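Local coordinates for DegV domain-containing protein spr0652 (Streptococcus pneumoniae, PDB 6CNG) that binds linoleic acid, probably among other long-chain fatty acids, and may take part in lipid transport or fatty acid metabolism, at residues W23-S29 with N42-V48; C85-Y91 with S111-A117. All coordinates share one frame; numbering follows the deposited sequence.

Interaction 1. Residues W23-S29 with N42-V48; sequences WKIIADS and NTTFVSV
Residues Trp23 to Asp28 pair one-to-one with Thr43 to Val48 as parallel strands, their axes 4.5 Å apart at closest and 21° from parallel. The backbone bonds alternate as parallel pairing requires: odd-numbered residues of 23-29 do the bonding, and even-numbered ones of 42-48 answer them. Trp23 N donates to Asn42 O, Thr44 N to Trp23 O, Ile25 N to Thr44 O, Val46 N to Ile25 O, and Ala27 N to Val46 O. The shortest, Val48 N to Ala27 O at 2.7 Å, is close to straight, with 160° at the hydrogen; the last, Ser29 N to Val48 O, is weak. Lys24 and Ile26 instead use their backbone groups on strand 100-105.

Side chains and water supplement these bonds. Ser47 OG, swung away from its own backbone N (chi1 -160°), reaches Ala27 O at 3.2 Å from above the carbonyl plane, while Val48 N meets the same oxygen in that plane. A water donates to Trp23 O at 2.8 Å and also bonds Thr44 OG1.

Apolar contacts divide between the two faces. Beside Ile25, the Phe45 ring brings CD1 to 4.2 Å from Ile25 CG2, the two side chains crossing at about a right angle; Ala27 CB approaches CE1 of that ring. Leu36 touches Ile25 and Phe45, and helix 143-157 lies against Trp23, Ile25 and Thr43. On the other face, Ile26 CG2 meets Val48 CG2 at 3.6 Å, and Lys24 runs extended past Thr44 to bond Ala94 O and Glu96 O through NZ.

Strand 23-28 thus lies between 43-54 and 100-105, parallel to both, in a mixed sheet. With two donors on Ala27 O and water on Trp23 O, the pairing is reinforced near both ends, while Ile25, Phe45 and Ile26 add apolar contacts along its length.

Interaction 2. Residues C85-Y91 with S111-A117; sequences CPSPDDY and SGSHNSA. With EIC (linoleic acid), chain C.
Ser113 OG has two partners: Tyr91 OH donates to it at 2.5 Å, a very short separation, and the carboxylate of Asp28 bonds it as well. With its hydroxyl pointing away from its own backbone N (chi1 -175°), Ser113 presents OG at the edge of the Tyr91 ring, in the ring plane. Ala117 CB sits over one ring face, 4.1 Å from the centroid and 21° off the normal, a CH-pi contact.

A second hydroxyl bond lies between Pro86 and helix 113-127. In the conformer given, one of two deposited, Ser116 OG donates to Pro86 O at 3.0 Å, so this bond is less certain.

Each segment also starts a helix. Asp89 N donates to Ser87 OG, and Ser87 N gives a weak bond to Asp90 OD2, a capping box. Ser111 OG accepts from Ser113 N, an ST turn, and donates to O1 of linoleic acid at 2.9 Å; Cys85 CB lies 3.6 Å from that O1.

The contact thus joins the start of helix 88-95 to that of helix 113-127, with Leu103 of strand 100-105 touching Tyr91 and Ala117, and Val48 of strand 43-54 touching Pro86 and Tyr91.

Interactions 1 and 2 have centres 14 Å apart, yet they meet where the paired strands end. Asp28 OD2 lies 2.6 Å from Ser113 OG, a probable hydrogen bond, and also accepts from Ile106 N. Packing adds Asp28 CB against Tyr91 OH at 3.6 Å and Val48 CG1 against Pro86 CB at 3.6 Å. The strand pair of interaction 1 therefore abuts the helix starts of interaction 2, which supplies Cys85 and Ser111 to the linoleic acid pocket. Between nearest atoms, the side chain of Asp28 is about 8 Å from the bound linoleic acid. Measured likewise, the side chains of Asp28 and Ser111 are about 6 Å apart, consistent with a second-shell position behind the carboxylate-binding end.

Interaction 1. Residues W23-S29 with N42-V48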
loop_
_atom_site.group_PDB
_atom_site.type_symbol
_atom_site.label_atom_id
_atom_site.label_comp_id
_atom_site.label_asym_id
_atom_site.label_seq_id
_atom_site.Cartn_x
_atom_site.Cartn_y
_atom_site.Cartn_z
ATOM N N TRP A 23 -13.776 -11.954 13.314
ATOM C CA TRP A 23 -13.364 -10.796 12.536
ATOM C C TRP A 23 -12.334 -11.201 11.488
ATOM O O TRP A 23 -11.450 -12.020 11.745
ATOM C CB TRP A 23 -12.686 -9.758 13.418
ATOM C CG TRP A 23 -13.447 -9.329 14.571
ATOM C CD1 TRP A 23 -13.633 -10.006 15.713
ATOM C CD2 TRP A 23 -14.106 -8.088 14.725
ATOM N NE1 TRP A 23 -14.379 -9.273 16.581
ATOM C CE2 TRP A 23 -14.689 -8.086 15.985
ATOM C CE3 TRP A 23 -14.272 -6.982 13.908
ATOM C CZ2 TRP A 23 -15.401 -7.029 16.454
ATOM C CZ3 TRP A 23 -14.982 -5.935 14.372
ATOM C CH2 TRP A 23 -15.531 -5.956 15.632
ATOM N N LYS A 24 -12.456 -10.620 10.303
ATOM C CA LYS A 24 -11.433 -10.738 9.280
ATOM C C LYS A 24 -11.043 -9.347 8.792
ATOM O O LYS A 24 -11.902 -8.495 8.549
ATOM C CB LYS A 24 -11.890 -11.603 8.103
ATOM C CG LYS A 24 -11.234 -12.941 8.060
ATOM C CD LYS A 24 -11.748 -13.835 6.930
ATOM C CE LYS A 24 -11.101 -15.216 6.944
ATOM N NZ LYS A 24 -11.483 -16.117 5.799
ATOM N N ILE A 25 -9.742 -9.122 8.679
ATOM C CA ILE A 25 -9.192 -7.978 7.969
ATOM C C ILE A 25 -8.620 -8.508 6.665
ATOM O O ILE A 25 -7.700 -9.334 6.673
ATOM C CB ILE A 25 -8.110 -7.264 8.793
ATOM C CG1 ILE A 25 -8.701 -6.721 10.089
ATOM C CG2 ILE A 25 -7.497 -6.144 7.975
ATOM C CD1 ILE A 25 -7.645 -6.235 11.066
ATOM N N ILE A 26 -9.174 -8.035 5.555
ATOM C CA ILE A 26 -8.782 -8.458 4.215
ATOM C C ILE A 26 -8.136 -7.273 3.520
ATOM O O ILE A 26 -8.582 -6.141 3.669
ATOM C CB ILE A 26 -9.993 -8.959 3.406
ATOM C CG1 ILE A 26 -10.826 -9.924 4.232
ATOM C CG2 ILE A 26 -9.515 -9.626 2.142
ATOM C CD1 ILE A 26 -12.060 -10.425 3.553
ATOM N N ALA A 27 -7.064 -7.532 2.798
ATOM C CA ALA A 27 -6.422 -6.492 2.015
ATOM C C ALA A 27 -5.917 -7.104 0.723
ATOM O O ALA A 27 -5.623 -8.288 0.670
ATOM C CB ALA A 27 -5.241 -5.854 2.769
ATOM N N ASP A 28 -5.828 -6.302 -0.321
ATOM C CA ASP A 28 -5.161 -6.788 -1.522
ATOM C C ASP A 28 -3.635 -6.626 -1.392
ATOM O O ASP A 28 -3.125 -6.055 -0.427
ATOM C CB ASP A 28 -5.761 -6.118 -2.762
ATOM C CG ASP A 28 -5.552 -4.612 -2.797
ATOM O OD1 ASP A 28 -4.454 -4.148 -2.385
ATOM O OD2 ASP A 28 -6.469 -3.897 -3.265
ATOM N N SER A 29 -2.892 -7.133 -2.380
ATOM C CA SER A 29 -1.429 -7.150 -2.285
ATOM C C SER A 29 -0.754 -5.774 -2.565
ATOM O O SER A 29 0.484 -5.704 -2.676
ATOM C CB SER A 29 -0.866 -8.305 -3.110
ATOM O OG SER A 29 -1.046 -8.113 -4.477
ATOM N N ASN A 42 -9.826 -13.608 17.956
ATOM C CA ASN A 42 -10.913 -13.882 17.022
ATOM C C ASN A 42 -10.772 -13.096 15.733
ATOM O O ASN A 42 -11.769 -12.800 15.098
ATOM C CB ASN A 42 -12.295 -13.594 17.625
ATOM C CG ASN A 42 -12.560 -14.385 18.885
ATOM O OD1 ASN A 42 -11.925 -15.384 19.152
ATOM N ND2 ASN A 42 -13.509 -13.936 19.658
ATOM N N THR A 43 -9.548 -12.748 15.348
ATOM C CA THR A 43 -9.311 -12.023 14.114
ATOM C C THR A 43 -8.271 -12.724 13.257
ATOM O O THR A 43 -7.223 -13.161 13.745
ATOM C CB THR A 43 -8.852 -10.592 14.382
ATOM O OG1 THR A 43 -9.760 -9.946 15.282
ATOM C CG2 THR A 43 -8.800 -9.807 13.084
ATOM N N THR A 44 -8.565 -12.788 11.971
ATOM C CA THR A 44 -7.687 -13.370 10.963
ATOM C C THR A 44 -7.442 -12.375 9.840
ATOM O O THR A 44 -8.345 -11.653 9.428
ATOM C CB THR A 44 -8.322 -14.638 10.419
ATOM O OG1 THR A 44 -8.413 -15.570 11.489
ATOM C CG2 THR A 44 -7.497 -15.244 9.319
ATOM N N PHE A 45 -6.206 -12.330 9.370
ATOM C CA PHE A 45 -5.795 -11.483 8.259
ATOM C C PHE A 45 -5.621 -12.310 6.996
ATOM O O PHE A 45 -5.057 -13.400 7.038
ATOM C CB PHE A 45 -4.451 -10.842 8.572
ATOM C CG PHE A 45 -3.887 -10.054 7.449
ATOM C CD1 PHE A 45 -4.419 -8.827 7.108
ATOM C CD2 PHE A 45 -2.818 -10.537 6.742
ATOM C CE1 PHE A 45 -3.884 -8.106 6.074
ATOM C CE2 PHE A 45 -2.275 -9.831 5.723
ATOM C CZ PHE A 45 -2.797 -8.601 5.384
ATOM N N VAL A 46 -6.082 -11.772 5.870
ATOM C CA VAL A 46 -5.955 -12.438 4.585
ATOM C C VAL A 46 -5.542 -11.404 3.566
ATOM O O VAL A 46 -6.176 -10.354 3.463
ATOM C CB VAL A 46 -7.282 -13.079 4.135
ATOM C CG1 VAL A 46 -7.134 -13.730 2.773
ATOM C CG2 VAL A 46 -7.740 -14.088 5.125
ATOM N N SER A 47 -4.504 -11.695 2.804
ATOM C CA SER A 47 -4.189 -10.879 1.652
ATOM C C SER A 47 -4.658 -11.548 0.377
ATOM O O SER A 47 -4.473 -12.757 0.175
ATOM C CB SER A 47 -2.722 -10.545 1.520
ATOM O OG SER A 47 -2.611 -9.414 0.672
ATOM N N VAL A 48 -5.238 -10.733 -0.485
ATOM C CA VAL A 48 -5.781 -11.186 -1.765
ATOM C C VAL A 48 -4.832 -10.733 -2.862
ATOM O O VAL A 48 -4.704 -9.527 -3.133
ATOM C CB VAL A 48 -7.205 -10.665 -1.980
ATOM C CG1 VAL A 48 -7.737 -11.153 -3.321
ATOM C CG2 VAL A 48 -8.080 -11.073 -0.831
HETATM O O HOH W 1 -11.307 -14.778 12.281
#

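Interaction 2. Residues C85-Y91 with S111-A117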
loop_
_atom_site.group_PDB
_atom_site.type_symbol
_atom_site.label_atom_id
_atom_site.label_comp_id
_atom_site.label_asym_id
_atom_site.label_seq_id
_atom_site.Cartn_x
_atom_site.Cartn_y
_atom_site.Cartn_z
ATOM N N CYS A 85 -6.065 -7.039 -11.350
ATOM C CA CYS A 85 -6.668 -6.944 -10.027
ATOM C C CYS A 85 -7.382 -8.240 -9.677
ATOM O O CYS A 85 -7.614 -9.092 -10.530
ATOM C CB CYS A 85 -7.644 -5.766 -9.991
ATOM S SG CYS A 85 -9.109 -5.973 -10.964
ATOM N N PRO A 86 -7.773 -8.411 -8.412
ATOM C CA PRO A 86 -8.475 -9.628 -8.028
ATOM C C PRO A 86 -9.885 -9.682 -8.572
ATOM O O PRO A 86 -10.570 -8.672 -8.741
ATOM C CB PRO A 86 -8.496 -9.551 -6.504
ATOM C CG PRO A 86 -7.424 -8.606 -6.178
ATOM C CD PRO A 86 -7.522 -7.582 -7.234
ATOM N N SER A 87 -10.303 -10.902 -8.842
ATOM C CA SER A 87 -11.660 -11.158 -9.227
ATOM C C SER A 87 -12.572 -10.952 -8.028
ATOM O O SER A 87 -12.162 -11.119 -6.881
ATOM C CB SER A 87 -11.776 -12.596 -9.655
ATOM O OG SER A 87 -13.121 -12.983 -9.754
ATOM N N PRO A 88 -13.810 -10.599 -8.269
ATOM C CA PRO A 88 -14.784 -10.596 -7.184
ATOM C C PRO A 88 -14.836 -11.920 -6.462
ATOM O O PRO A 88 -14.982 -11.945 -5.238
ATOM C CB PRO A 88 -16.092 -10.304 -7.924
ATOM C CG PRO A 88 -15.701 -9.670 -9.155
ATOM C CD PRO A 88 -14.427 -10.260 -9.549
ATOM N N ASP A 89 -14.709 -13.022 -7.211
ATOM C CA ASP A 89 -14.710 -14.353 -6.629
ATOM C C ASP A 89 -13.550 -14.538 -5.670
ATOM O O ASP A 89 -13.688 -15.207 -4.648
ATOM C CB ASP A 89 -14.618 -15.363 -7.752
ATOM C CG ASP A 89 -14.674 -16.739 -7.255
ATOM O OD1 ASP A 89 -15.724 -17.096 -6.687
ATOM O OD2 ASP A 89 -13.670 -17.460 -7.404
ATOM N N ASP A 90 -12.396 -13.974 -5.987
ATOM C CA ASP A 90 -11.269 -14.025 -5.068
ATOM C C ASP A 90 -11.628 -13.381 -3.734
ATOM O O ASP A 90 -11.220 -13.859 -2.671
ATOM C CB ASP A 90 -10.083 -13.298 -5.685
ATOM C CG ASP A 90 -9.581 -13.966 -6.951
ATOM O OD1 ASP A 90 -10.104 -15.032 -7.306
ATOM O OD2 ASP A 90 -8.666 -13.417 -7.599
ATOM N N TYR A 91 -12.403 -12.297 -3.773
ATOM C CA TYR A 91 -12.849 -11.654 -2.547
ATOM C C TYR A 91 -13.879 -12.522 -1.832
ATOM O O TYR A 91 -13.817 -12.692 -0.613
ATOM C CB TYR A 91 -13.385 -10.255 -2.886
ATOM C CG TYR A 91 -12.294 -9.226 -3.119
ATOM C CD1 TYR A 91 -11.304 -9.053 -2.191
ATOM C CD2 TYR A 91 -12.255 -8.433 -4.254
ATOM C CE1 TYR A 91 -10.309 -8.146 -2.376
ATOM C CE2 TYR A 91 -11.263 -7.511 -4.441
ATOM C CZ TYR A 91 -10.289 -7.376 -3.498
ATOM O OH TYR A 91 -9.263 -6.483 -3.617
ATOM N N SER A 111 -6.661 1.097 -9.848
ATOM C CA SER A 111 -6.866 -0.333 -9.949
ATOM C C SER A 111 -8.333 -0.637 -9.705
ATOM O O SER A 111 -9.009 0.050 -8.940
ATOM C CB SER A 111 -6.025 -1.115 -8.942
ATOM O OG SER A 111 -6.503 -2.451 -8.801
ATOM N N GLY A 112 -8.808 -1.684 -10.371
ATOM C CA GLY A 112 -10.156 -2.157 -10.191
ATOM C C GLY A 112 -10.357 -3.046 -8.989
ATOM O O GLY A 112 -11.413 -3.661 -8.832
ATOM N N SER A 113 -9.358 -3.128 -8.124
ATOM C CA SER A 113 -9.485 -3.948 -6.931
ATOM C C SER A 113 -10.701 -3.529 -6.117
ATOM O O SER A 113 -11.498 -4.365 -5.685
ATOM C CB SER A 113 -8.199 -3.819 -6.111
ATOM O OG SER A 113 -8.222 -4.678 -5.002
ATOM N N HIS A 114 -10.851 -2.235 -5.899
ATOM C CA HIS A 114 -11.957 -1.760 -5.098
ATOM C C HIS A 114 -13.289 -2.043 -5.766
ATOM O O HIS A 114 -14.255 -2.376 -5.089
ATOM C CB HIS A 114 -11.780 -0.277 -4.863
ATOM C CG HIS A 114 -12.869 0.326 -4.059
ATOM N ND1 HIS A 114 -13.843 1.123 -4.611
ATOM C CD2 HIS A 114 -13.153 0.236 -2.744
ATOM C CE1 HIS A 114 -14.689 1.494 -3.670
ATOM N NE2 HIS A 114 -14.289 0.973 -2.527
ATOM N N ASN A 115 -13.365 -1.904 -7.086
ATOM C CA ASN A 115 -14.609 -2.199 -7.793
ATOM C C ASN A 115 -15.013 -3.652 -7.593
ATOM O O ASN A 115 -16.179 -3.945 -7.339
ATOM C CB ASN A 115 -14.442 -1.859 -9.277
ATOM C CG ASN A 115 -15.709 -2.096 -10.097
ATOM O OD1 ASN A 115 -15.903 -3.156 -10.672
ATOM N ND2 ASN A 115 -16.547 -1.097 -10.170
ATOM N N SER A 116 -14.060 -4.584 -7.698
ATOM C CA SER A 116 -14.363 -5.987 -7.436
ATOM C C SER A 116 -14.779 -6.198 -5.993
ATOM O O SER A 116 -15.654 -7.020 -5.707
ATOM C CB SER A 116 -13.148 -6.854 -7.737
ATOM O OG SER A 116 -13.015 -7.033 -9.120
ATOM N N ALA A 117 -14.128 -5.493 -5.061
ATOM C CA ALA A 117 -14.470 -5.640 -3.658
ATOM C C ALA A 117 -15.865 -5.133 -3.391
ATOM O O ALA A 117 -16.585 -5.700 -2.579
ATOM C CB ALA A 117 -13.471 -4.870 -2.800
HETATM C C1 EIC C . -3.903 -3.470 -11.253
HETATM C C2 EIC C . -3.005 -2.897 -10.162
HETATM C C3 EIC C . -2.475 -1.515 -10.470
HETATM C C4 EIC C . -1.853 -0.875 -9.250
HETATM C C5 EIC C . -1.412 0.547 -9.518
HETATM C C6 EIC C . -0.890 1.234 -8.260
HETATM C C7 EIC C . 0.516 0.777 -7.847
HETATM C C8 EIC C . 0.910 1.369 -6.506
HETATM C C9 EIC C . 2.242 0.777 -6.110
HETATM C C10 EIC C . 3.371 1.407 -6.351
HETATM C C11 EIC C . 3.430 2.755 -7.056
HETATM C C12 EIC C . 4.371 3.607 -6.216
HETATM C C13 EIC C . 4.101 4.822 -5.789
HETATM C C14 EIC C . 2.807 5.534 -6.125
HETATM C C15 EIC C . 1.702 5.200 -5.126
HETATM C C16 EIC C . 0.438 5.961 -5.496
HETATM C C17 EIC C . -0.726 5.548 -4.643
HETATM C C18 EIC C . -1.962 6.302 -5.080
HETATM O O1 EIC C . -5.158 -3.452 -11.141
HETATM O O2 EIC C . -3.372 -3.966 -12.278
#